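Local coordinates for fiber protein (Raptor adenovirus a, PDB 5FLD), which probably attaches the virus to its host cell, this chain being the trimeric head domain of the fibre in a form engineered to lack its beta-hairpin, at residues Phe70-Gly75 with Ile145-Ile150; Asp85-Pro90 with Leu133-Ser138; Ala104-Ile109 with Cys119-Leu124. The protein carries 2 engineered substitutions. All blocks are in the same frame, centred on the assembly; numbering follows the deposited sequence.

Contact 1 of 3, residues Phe70-Gly75 with Ile145-Ile150; sequences FLTFKG and IQYMHI. Engineered in segment 70-75: Phe70 (natural residue Tyr).
The hydroxyl of Thr72 and the ring of His149 meet across a non-hydrogen-bonded antiparallel pair, where Thr72 OG1 lies 2.7 Å from His149 ND1. The oxygen sits at the edge of the imidazole and in its plane, a hydrogen bond in which either group may be the donor. With chi1 of -66° the hydroxyl stands beside the backbone N, and CG2, anti to that N, also reaches the histidine ring and then the Tyr147 ring, 3.8 Å from Thr72 CG2 to Tyr147 CD1. Lys74 lies alongside Tyr147, its CG near CE1, so this face is a row of mixed polar and aromatic groups.

The other face is apolar. Met148, bent at chi3 (78°), brings CE to 3.4 Å from Phe73 CD1, and Ile150 CD1 approaches the edge of the same ring, 3.9 Å from Phe73 CE1. Leu71 CD1 flanks Ile150 CD1.

Backbone bonds fix this register: Phe73 N to Met148 O spans 2.8 Å and Met148 N to Phe73 O 2.9 Å, with Ile150 N to Leu71 O and Gly75 N to Gln146 O beyond them. A water bonded to Leu71 N and Ile150 O, and another donating to Leu71 O and Ile150 O, link Leu71 to Ile150 alongside the direct bond.

Strand 72-74 thus borders strand 147-159, whose far edge pairs with strand 102-109; there Gln146 and Tyr147 both face Ile109 in a classic beta bulge. Phe73 and Met148 turn inward onto Ile89 of strand 86-90.

Contact 2 of 3, residues Asp85-Pro90 with Leu133-Ser138; sequences DELLIP and LVVLRS
Five backbone hydrogen bonds join Asp85-Ile89 to Leu133-Arg137, and the two strand axes run antiparallel at 163°. Leu87 and Val135 exchange a pair, Leu87 N to Val135 O at 2.8 Å and Val135 N to Leu87 O at 2.9 Å. Ile89 and Leu133 repeat the pattern. At the other end Arg137 N reaches Asp85 O over 2.8 Å with a nearly straight N-H...O angle of 177°.

Apolar contacts fall on two faces. On one, Ile89 CD1 lies 4.1 Å from Leu133 CD2, Leu87 and Val135 meet through their CB atoms, and the aliphatic CD of Arg137 touches Leu87 CD1 at 3.9 Å. On the other, Leu88 CD2 settles against Val134 CG2 at 3.7 Å, and CG of Glu86, set opposite its backbone N (chi1 175°), lies beside Leu136 CD2 at 3.7 Å.

The polar end of Arg137 is held from outside the two segments. The side chain bends at chi3; its guanidinium forms a salt bridge with Glu117, donates to Lys84 O and makes a cation-pi contact with Phe108. Arg116 of the second subunit donates through NE to Arg137 O.

The chemistry is therefore divided: backbone bonds and aliphatic packing join the strands, while the arginine, buried yet multiply bonded, is probably kept charged by Glu117 and ties the strand end to its surroundings.

Contact 3 of 3, residues Ala104-Ile109 with Cys119-Leu124; sequences ALCIFI and CMMQFL
Cys119 and Ala104, the residues with most area buried here, form the one bridge between the two segments, an antiparallel hydrogen-bonded pair. Ala104 N donates to Cys119 O at 2.8 Å and Cys119 N returns to Ala104 O at 2.9 Å, both bonds nearly straight. From this bridge the segments lead off differently, 104-109 toward the hairpin turn and 119-124 away from it. The 107° between their axes reflects the curl of the hairpin, and side chains on its inner side meet across the bend.

The sulfur of Cys119 lies on that inner side, toward Phe108. With chi1 of -60° SG stands beside the backbone N and meets the ring edge: SG to CE2 of Phe108 is 3.7 Å, and SG lies 5.0 Å from the ring centroid, in the ring plane. This edge-on sulfur-aromatic contact holds for the conformer described, one of two, and is to that extent provisional.

Met121, two residues further along the strand, reaches back with a straight side chain, its SD 3.9 Å from Ala104 CB and its CE 3.4 Å from Cys106 SG.

Around this group, Val135 packs on Cys119 and Met121, Met148 on Phe108, and Arg137 makes a cation-pi contact with Phe108. The arrangement is a strongly curled beta hairpin, strand 102-109 with strand 114-125, whose inner face gathers Cys106, Cys119, Met121 and Phe108, consistent with the antiparallel beta sandwich of adenovirus fibre heads.

Contacts 2 and 3 are buried, whereas contact 1 is only partly so, with a polar outer row of Thr72, His149 and Lys74. All three belong to one curled antiparallel sheet: strand 147-159 of contact 1 neighbours strand 102-109 of contact 3, through His149 N to Ile107 O, and strand 114-125 of contact 3 neighbours strand 131-136 of contact 2, through Leu136 N to Met120 O. Ile145 packs on Leu87, and Phe73 on Leu133. Contact 1 adds side-chain and water bonds, contact 2 is mainly aliphatic with one buried arginine bonded outside its segments, and contact 3 relies on sulfur. Contacts 2 and 3 also touch the second subunit; no other subunit touches contact 1.

Contact 1 of 3, residues Phe70-Gly75 with Ile145-Ile150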
loop_
_atom_site.group_PDB
_atom_site.type_symbol
_atom_site.label_atom_id
_atom_site.label_comp_id
_atom_site.label_asym_id
_atom_site.label_seq_id
_atom_site.Cartn_x
_atom_site.Cartn_y
_atom_site.Cartn_z
ATOM N N PHE A 70 -13.225 -5.380 11.497
ATOM C CA PHE A 70 -13.136 -5.263 12.942
ATOM C C PHE A 70 -12.184 -6.290 13.534
ATOM O O PHE A 70 -12.549 -6.933 14.530
ATOM N N LEU A 71 -11.024 -6.534 12.895
ATOM C CA LEU A 71 -10.090 -7.525 13.449
ATOM C C LEU A 71 -9.230 -6.937 14.535
ATOM O O LEU A 71 -8.625 -5.877 14.362
ATOM C CB LEU A 71 -9.181 -8.143 12.404
ATOM C CG LEU A 71 -9.889 -8.956 11.322
ATOM C CD1 LEU A 71 -8.856 -9.470 10.333
ATOM C CD2 LEU A 71 -10.730 -10.099 11.893
ATOM N N THR A 72 -9.173 -7.658 15.644
ATOM C CA THR A 72 -8.412 -7.258 16.822
ATOM C C THR A 72 -7.662 -8.495 17.295
ATOM O O THR A 72 -8.246 -9.592 17.449
ATOM C CB THR A 72 -9.337 -6.773 17.956
ATOM O OG1 THR A 72 -9.994 -5.565 17.568
ATOM C CG2 THR A 72 -8.560 -6.549 19.253
ATOM N N PHE A 73 -6.370 -8.330 17.519
ATOM C CA PHE A 73 -5.494 -9.355 18.035
ATOM C C PHE A 73 -5.041 -8.957 19.412
ATOM O O PHE A 73 -4.819 -7.782 19.679
ATOM C CB PHE A 73 -4.269 -9.499 17.117
ATOM C CG PHE A 73 -4.628 -9.970 15.728
ATOM C CD1 PHE A 73 -4.997 -9.052 14.753
ATOM C CD2 PHE A 73 -4.693 -11.309 15.418
ATOM C CE1 PHE A 73 -5.365 -9.461 13.499
ATOM C CE2 PHE A 73 -5.042 -11.724 14.146
ATOM C CZ PHE A 73 -5.387 -10.788 13.185
ATOM N N LYS A 74 -4.926 -9.938 20.302
ATOM C CA LYS A 74 -4.343 -9.751 21.599
ATOM C C LYS A 74 -2.838 -10.000 21.570
ATOM O O LYS A 74 -2.348 -10.727 20.710
ATOM C CB LYS A 74 -4.963 -10.764 22.588
ATOM C CG LYS A 74 -6.453 -10.623 22.731
ATOM C CD LYS A 74 -7.016 -11.731 23.590
ATOM C CE LYS A 74 -8.505 -11.537 23.769
ATOM N NZ LYS A 74 -9.006 -12.574 24.714
ATOM N N GLY A 75 -2.093 -9.443 22.518
ATOM C CA GLY A 75 -0.659 -9.788 22.654
ATOM C C GLY A 75 -0.402 -11.293 22.688
ATOM O O GLY A 75 0.573 -11.816 22.109
ATOM N N ILE A 145 2.760 -5.669 23.527
ATOM C CA ILE A 145 1.493 -5.432 22.839
ATOM C C ILE A 145 0.363 -5.954 23.746
ATOM O O ILE A 145 0.378 -7.115 24.160
ATOM C CB ILE A 145 1.410 -6.206 21.498
ATOM C CG1 ILE A 145 2.493 -5.706 20.521
ATOM C CG2 ILE A 145 0.019 -6.085 20.859
ATOM C CD1 ILE A 145 2.691 -6.599 19.326
ATOM N N GLN A 146 -0.620 -5.103 23.988
ATOM C CA GLN A 146 -1.873 -5.511 24.612
ATOM C C GLN A 146 -2.868 -5.872 23.508
ATOM O O GLN A 146 -3.398 -6.971 23.509
ATOM C CB GLN A 146 -2.431 -4.406 25.510
ATOM C CG GLN A 146 -1.481 -3.990 26.633
ATOM C CD GLN A 146 -1.185 -5.080 27.642
ATOM O OE1 GLN A 146 -2.001 -5.942 27.888
ATOM N NE2 GLN A 146 -0.014 -5.023 28.247
ATOM N N TYR A 147 -3.052 -4.963 22.545
ATOM C CA TYR A 147 -3.918 -5.209 21.389
ATOM C C TYR A 147 -3.286 -4.650 20.119
ATOM O O TYR A 147 -2.545 -3.673 20.178
ATOM C CB TYR A 147 -5.300 -4.575 21.557
ATOM C CG TYR A 147 -6.031 -5.186 22.726
ATOM C CD1 TYR A 147 -6.748 -6.352 22.571
ATOM C CD2 TYR A 147 -5.934 -4.618 23.977
ATOM C CE1 TYR A 147 -7.359 -6.968 23.660
ATOM C CE2 TYR A 147 -6.544 -5.195 25.080
ATOM C CZ TYR A 147 -7.250 -6.364 24.927
ATOM O OH TYR A 147 -7.854 -6.936 26.024
ATOM N N MET A 148 -3.587 -5.302 19.004
ATOM C CA MET A 148 -3.394 -4.737 17.683
ATOM C C MET A 148 -4.737 -4.752 16.992
ATOM O O MET A 148 -5.310 -5.826 16.814
ATOM C CB MET A 148 -2.395 -5.536 16.821
ATOM C CG MET A 148 -2.218 -4.915 15.433
ATOM S SD MET A 148 -1.206 -5.906 14.301
ATOM C CE MET A 148 -2.336 -7.163 13.791
ATOM N N HIS A 149 -5.210 -3.576 16.571
ATOM C CA HIS A 149 -6.440 -3.443 15.809
ATOM C C HIS A 149 -6.120 -3.128 14.380
ATOM O O HIS A 149 -5.338 -2.229 14.140
ATOM C CB HIS A 149 -7.279 -2.299 16.341
ATOM C CG HIS A 149 -7.629 -2.417 17.781
ATOM N ND1 HIS A 149 -8.555 -3.332 18.246
ATOM C CD2 HIS A 149 -7.187 -1.742 18.870
ATOM C CE1 HIS A 149 -8.680 -3.200 19.554
ATOM N NE2 HIS A 149 -7.870 -2.244 19.961
ATOM N N ILE A 150 -6.708 -3.849 13.440
ATOM C CA ILE A 150 -6.585 -3.483 12.046
ATOM C C ILE A 150 -7.696 -2.487 11.715
ATOM O O ILE A 150 -8.873 -2.834 11.766
ATOM C CB ILE A 150 -6.665 -4.683 11.108
ATOM C CG1 ILE A 150 -5.592 -5.715 11.464
ATOM C CG2 ILE A 150 -6.604 -4.199 9.632
ATOM C CD1 ILE A 150 -5.551 -6.909 10.552
HETATM O O HOH W 1 -10.366 -3.259 14.651
HETATM O O HOH W 2 -10.714 -4.618 11.182
#

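Contact 2 of 3, residues Asp85-Pro90 with Leu133-Ser138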
loop_
_atom_site.group_PDB
_atom_site.type_symbol
_atom_site.label_atom_id
_atom_site.label_comp_id
_atom_site.label_asym_id
_atom_site.label_seq_id
_atom_site.Cartn_x
_atom_site.Cartn_y
_atom_site.Cartn_z
ATOM N N ASP A 85 9.843 -4.876 15.231
ATOM C CA ASP A 85 9.574 -4.421 13.862
ATOM C C ASP A 85 9.145 -5.553 12.904
ATOM O O ASP A 85 8.741 -5.300 11.756
ATOM C CB ASP A 85 10.753 -3.600 13.337
ATOM C CG ASP A 85 11.991 -4.417 13.109
ATOM O OD1 ASP A 85 11.958 -5.668 13.116
ATOM O OD2 ASP A 85 13.045 -3.768 12.912
ATOM N N GLU A 86 9.141 -6.797 13.391
ATOM C CA GLU A 86 8.514 -7.903 12.702
ATOM C C GLU A 86 7.694 -8.669 13.747
ATOM O O GLU A 86 8.224 -9.112 14.782
ATOM C CB GLU A 86 9.564 -8.844 12.069
ATOM C CG GLU A 86 8.957 -10.090 11.436
ATOM C CD GLU A 86 9.987 -11.176 11.076
ATOM O OE1 GLU A 86 10.487 -11.147 9.942
ATOM O OE2 GLU A 86 10.256 -12.077 11.911
ATOM N N LEU A 87 6.411 -8.839 13.475
ATOM C CA LEU A 87 5.509 -9.536 14.384
ATOM C C LEU A 87 4.948 -10.754 13.683
ATOM O O LEU A 87 4.645 -10.706 12.488
ATOM C CB LEU A 87 4.336 -8.642 14.802
ATOM C CG LEU A 87 4.681 -7.248 15.312
ATOM C CD1 LEU A 87 3.413 -6.442 15.569
ATOM C CD2 LEU A 87 5.492 -7.386 16.595
ATOM N N LEU A 88 4.797 -11.851 14.431
ATOM C CA LEU A 88 4.333 -13.103 13.865
ATOM C C LEU A 88 3.099 -13.592 14.621
ATOM O O LEU A 88 3.117 -13.698 15.849
ATOM C CB LEU A 88 5.411 -14.186 13.961
ATOM C CG LEU A 88 6.714 -13.809 13.254
ATOM C CD1 LEU A 88 7.797 -14.829 13.639
ATOM C CD2 LEU A 88 6.554 -13.735 11.771
ATOM N N ILE A 89 2.039 -13.853 13.865
ATOM C CA ILE A 89 0.802 -14.397 14.411
ATOM C C ILE A 89 0.590 -15.800 13.871
ATOM O O ILE A 89 0.165 -16.006 12.746
ATOM C CB ILE A 89 -0.406 -13.489 14.019
ATOM C CG1 ILE A 89 -0.249 -12.088 14.596
ATOM C CG2 ILE A 89 -1.732 -14.103 14.479
ATOM C CD1 ILE A 89 -1.079 -11.037 13.861
ATOM N N PRO A 90 0.864 -16.835 14.711
ATOM C CA PRO A 90 0.626 -18.171 14.231
ATOM C C PRO A 90 -0.850 -18.510 14.114
ATOM O O PRO A 90 -1.635 -18.092 14.941
ATOM C CB PRO A 90 1.331 -19.054 15.287
ATOM C CG PRO A 90 1.416 -18.229 16.486
ATOM C CD PRO A 90 1.510 -16.798 16.022
ATOM N N LEU A 133 0.441 -15.091 9.944
ATOM C CA LEU A 133 0.258 -13.723 9.455
ATOM C C LEU A 133 1.431 -12.941 10.010
ATOM O O LEU A 133 1.646 -12.899 11.221
ATOM C CB LEU A 133 -1.073 -13.130 9.913
ATOM C CG LEU A 133 -1.366 -11.655 9.578
ATOM C CD1 LEU A 133 -1.291 -11.418 8.085
ATOM C CD2 LEU A 133 -2.735 -11.316 10.146
ATOM N N VAL A 134 2.231 -12.338 9.126
ATOM C CA VAL A 134 3.373 -11.536 9.516
ATOM C C VAL A 134 3.033 -10.055 9.379
ATOM O O VAL A 134 2.411 -9.666 8.392
ATOM C CB VAL A 134 4.589 -11.825 8.596
ATOM C CG1 VAL A 134 5.803 -11.020 9.070
ATOM C CG2 VAL A 134 4.864 -13.311 8.548
ATOM N N VAL A 135 3.403 -9.257 10.370
ATOM C CA VAL A 135 3.183 -7.832 10.350
ATOM C C VAL A 135 4.550 -7.185 10.396
ATOM O O VAL A 135 5.308 -7.417 11.322
ATOM C CB VAL A 135 2.343 -7.336 11.536
ATOM C CG1 VAL A 135 2.084 -5.849 11.401
ATOM C CG2 VAL A 135 1.062 -8.138 11.635
ATOM N N LEU A 136 4.861 -6.352 9.399
ATOM C CA LEU A 136 6.144 -5.662 9.366
ATOM C C LEU A 136 5.958 -4.194 9.644
ATOM O O LEU A 136 5.117 -3.534 9.027
ATOM C CB LEU A 136 6.807 -5.887 8.009
ATOM C CG LEU A 136 6.990 -7.327 7.553
ATOM C CD1 LEU A 136 7.694 -7.354 6.203
ATOM C CD2 LEU A 136 7.792 -8.112 8.573
ATOM N N ARG A 137 6.751 -3.669 10.574
ATOM C CA ARG A 137 6.647 -2.317 11.052
ATOM C C ARG A 137 7.975 -1.571 10.857
ATOM O O ARG A 137 9.002 -2.185 10.540
ATOM C CB ARG A 137 6.319 -2.274 12.542
ATOM C CG ARG A 137 5.043 -2.994 12.935
ATOM C CD ARG A 137 4.812 -2.966 14.438
ATOM N NE ARG A 137 4.971 -1.633 15.003
ATOM C CZ ARG A 137 6.017 -1.213 15.717
ATOM N NH1 ARG A 137 7.023 -2.029 16.014
ATOM N NH2 ARG A 137 6.053 0.037 16.161
ATOM N N SER A 138 7.933 -0.270 11.064
ATOM C CA SER A 138 9.117 0.609 10.891
ATOM C C SER A 138 10.035 0.633 12.108
ATOM O O SER A 138 11.259 0.643 11.960
ATOM C CB SER A 138 8.690 2.045 10.566
ATOM O OG SER A 138 9.783 2.960 10.593
#

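Contact 3 of 3, residues Ala104-Ile109 with Cys119-Leu124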
loop_
_atom_site.group_PDB
_atom_site.type_symbol
_atom_site.label_atom_id
_atom_site.label_comp_id
_atom_site.label_asym_id
_atom_site.label_seq_id
_atom_site.Cartn_x
_atom_site.Cartn_y
_atom_site.Cartn_z
ATOM N N ALA A 104 -1.556 -2.042 5.621
ATOM C CA ALA A 104 -2.625 -1.873 6.612
ATOM C C ALA A 104 -2.365 -0.682 7.476
ATOM O O ALA A 104 -1.241 -0.347 7.721
ATOM C CB ALA A 104 -2.769 -3.106 7.493
ATOM N N LEU A 105 -3.430 -0.079 7.978
ATOM C CA LEU A 105 -3.321 0.882 9.057
ATOM C C LEU A 105 -3.743 0.158 10.322
ATOM O O LEU A 105 -4.854 -0.371 10.381
ATOM C CB LEU A 105 -4.250 2.083 8.829
ATOM C CG LEU A 105 -4.202 3.163 9.916
ATOM C CD1 LEU A 105 -2.845 3.848 10.035
ATOM C CD2 LEU A 105 -5.266 4.198 9.577
ATOM N N CYS A 106 -2.827 0.086 11.288
ATOM C CA CYS A 106 -3.043 -0.620 12.539
ATOM C C CYS A 106 -2.902 0.309 13.705
ATOM O O CYS A 106 -2.175 1.326 13.672
ATOM C CB CYS A 106 -2.034 -1.753 12.708
ATOM S SG CYS A 106 -2.214 -2.970 11.375
ATOM N N ILE A 107 -3.591 -0.078 14.770
ATOM C CA ILE A 107 -3.440 0.559 16.045
ATOM C C ILE A 107 -2.850 -0.457 17.001
ATOM O O ILE A 107 -3.389 -1.562 17.150
ATOM C CB ILE A 107 -4.767 1.102 16.631
ATOM C CG1 ILE A 107 -5.398 2.211 15.765
ATOM C CG2 ILE A 107 -4.521 1.651 18.011
ATOM C CD1 ILE A 107 -6.881 2.369 16.004
ATOM N N PHE A 108 -1.757 -0.074 17.648
ATOM C CA PHE A 108 -1.101 -0.881 18.680
ATOM C C PHE A 108 -1.305 -0.239 20.028
ATOM O O PHE A 108 -0.898 0.895 20.263
ATOM C CB PHE A 108 0.403 -1.090 18.429
ATOM C CG PHE A 108 0.706 -1.798 17.139
ATOM C CD1 PHE A 108 0.766 -3.166 17.078
ATOM C CD2 PHE A 108 0.916 -1.070 15.956
ATOM C CE1 PHE A 108 1.003 -3.817 15.863
ATOM C CE2 PHE A 108 1.148 -1.732 14.752
ATOM C CZ PHE A 108 1.195 -3.087 14.703
ATOM N N ILE A 109 -1.967 -0.969 20.915
ATOM C CA ILE A 109 -2.187 -0.499 22.280
ATOM C C ILE A 109 -1.191 -1.218 23.165
ATOM O O ILE A 109 -1.152 -2.477 23.243
ATOM C CB ILE A 109 -3.619 -0.820 22.754
ATOM C CG1 ILE A 109 -4.633 -0.212 21.780
ATOM C CG2 ILE A 109 -3.813 -0.316 24.182
ATOM C CD1 ILE A 109 -6.060 -0.388 22.198
ATOM N N CYS A 119 1.568 -0.275 8.287
ATOM C CA CYS A 119 2.365 -1.511 8.372
ATOM C C CYS A 119 2.154 -2.313 7.120
ATOM O O CYS A 119 1.157 -2.094 6.419
ATOM C CB CYS A 119 1.866 -2.387 9.506
ATOM S SG CYS A 119 1.948 -1.622 11.124
ATOM N N MET A 120 3.019 -3.276 6.851
ATOM C CA MET A 120 2.718 -4.226 5.793
ATOM C C MET A 120 2.409 -5.569 6.434
ATOM O O MET A 120 2.960 -5.911 7.484
ATOM C CB MET A 120 3.811 -4.292 4.765
ATOM C CG MET A 120 3.854 -2.984 3.945
ATOM S SD MET A 120 4.695 -3.117 2.395
ATOM C CE MET A 120 3.326 -3.750 1.429
ATOM N N MET A 121 1.483 -6.295 5.824
ATOM C CA MET A 121 1.051 -7.617 6.324
ATOM C C MET A 121 1.108 -8.628 5.205
ATOM O O MET A 121 0.863 -8.288 4.060
ATOM C CB MET A 121 -0.383 -7.547 6.792
ATOM C CG MET A 121 -0.620 -6.588 7.906
ATOM S SD MET A 121 -2.331 -6.843 8.430
ATOM C CE MET A 121 -2.080 -6.075 9.988
ATOM N N GLN A 122 1.361 -9.895 5.548
ATOM C CA GLN A 122 1.525 -10.938 4.572
ATOM C C GLN A 122 1.213 -12.275 5.207
ATOM O O GLN A 122 1.620 -12.511 6.342
ATOM C CB GLN A 122 2.970 -10.948 4.066
ATOM C CG GLN A 122 3.157 -11.842 2.869
ATOM C CD GLN A 122 4.540 -11.713 2.265
ATOM O OE1 GLN A 122 5.483 -11.204 2.899
ATOM N NE2 GLN A 122 4.666 -12.157 1.030
ATOM N N PHE A 123 0.468 -13.100 4.493
ATOM C CA PHE A 123 0.221 -14.484 4.911
ATOM C C PHE A 123 1.293 -15.383 4.294
ATOM O O PHE A 123 1.501 -15.381 3.080
ATOM C CB PHE A 123 -1.148 -14.946 4.514
ATOM C CG PHE A 123 -2.252 -14.318 5.299
ATOM C CD1 PHE A 123 -2.835 -13.123 4.879
ATOM C CD2 PHE A 123 -2.728 -14.917 6.442
ATOM C CE1 PHE A 123 -3.873 -12.556 5.618
ATOM C CE2 PHE A 123 -3.746 -14.352 7.189
ATOM C CZ PHE A 123 -4.335 -13.144 6.770
ATOM N N LEU A 124 1.961 -16.127 5.155
ATOM C CA LEU A 124 3.081 -16.989 4.756
ATOM C C LEU A 124 2.900 -18.329 5.467
ATOM O O LEU A 124 2.303 -18.374 6.526
ATOM C CB LEU A 124 4.391 -16.360 5.185
ATOM C CG LEU A 124 4.772 -15.041 4.519
ATOM C CD1 LEU A 124 6.048 -14.471 5.086
ATOM C CD2 LEU A 124 4.881 -15.233 3.010
#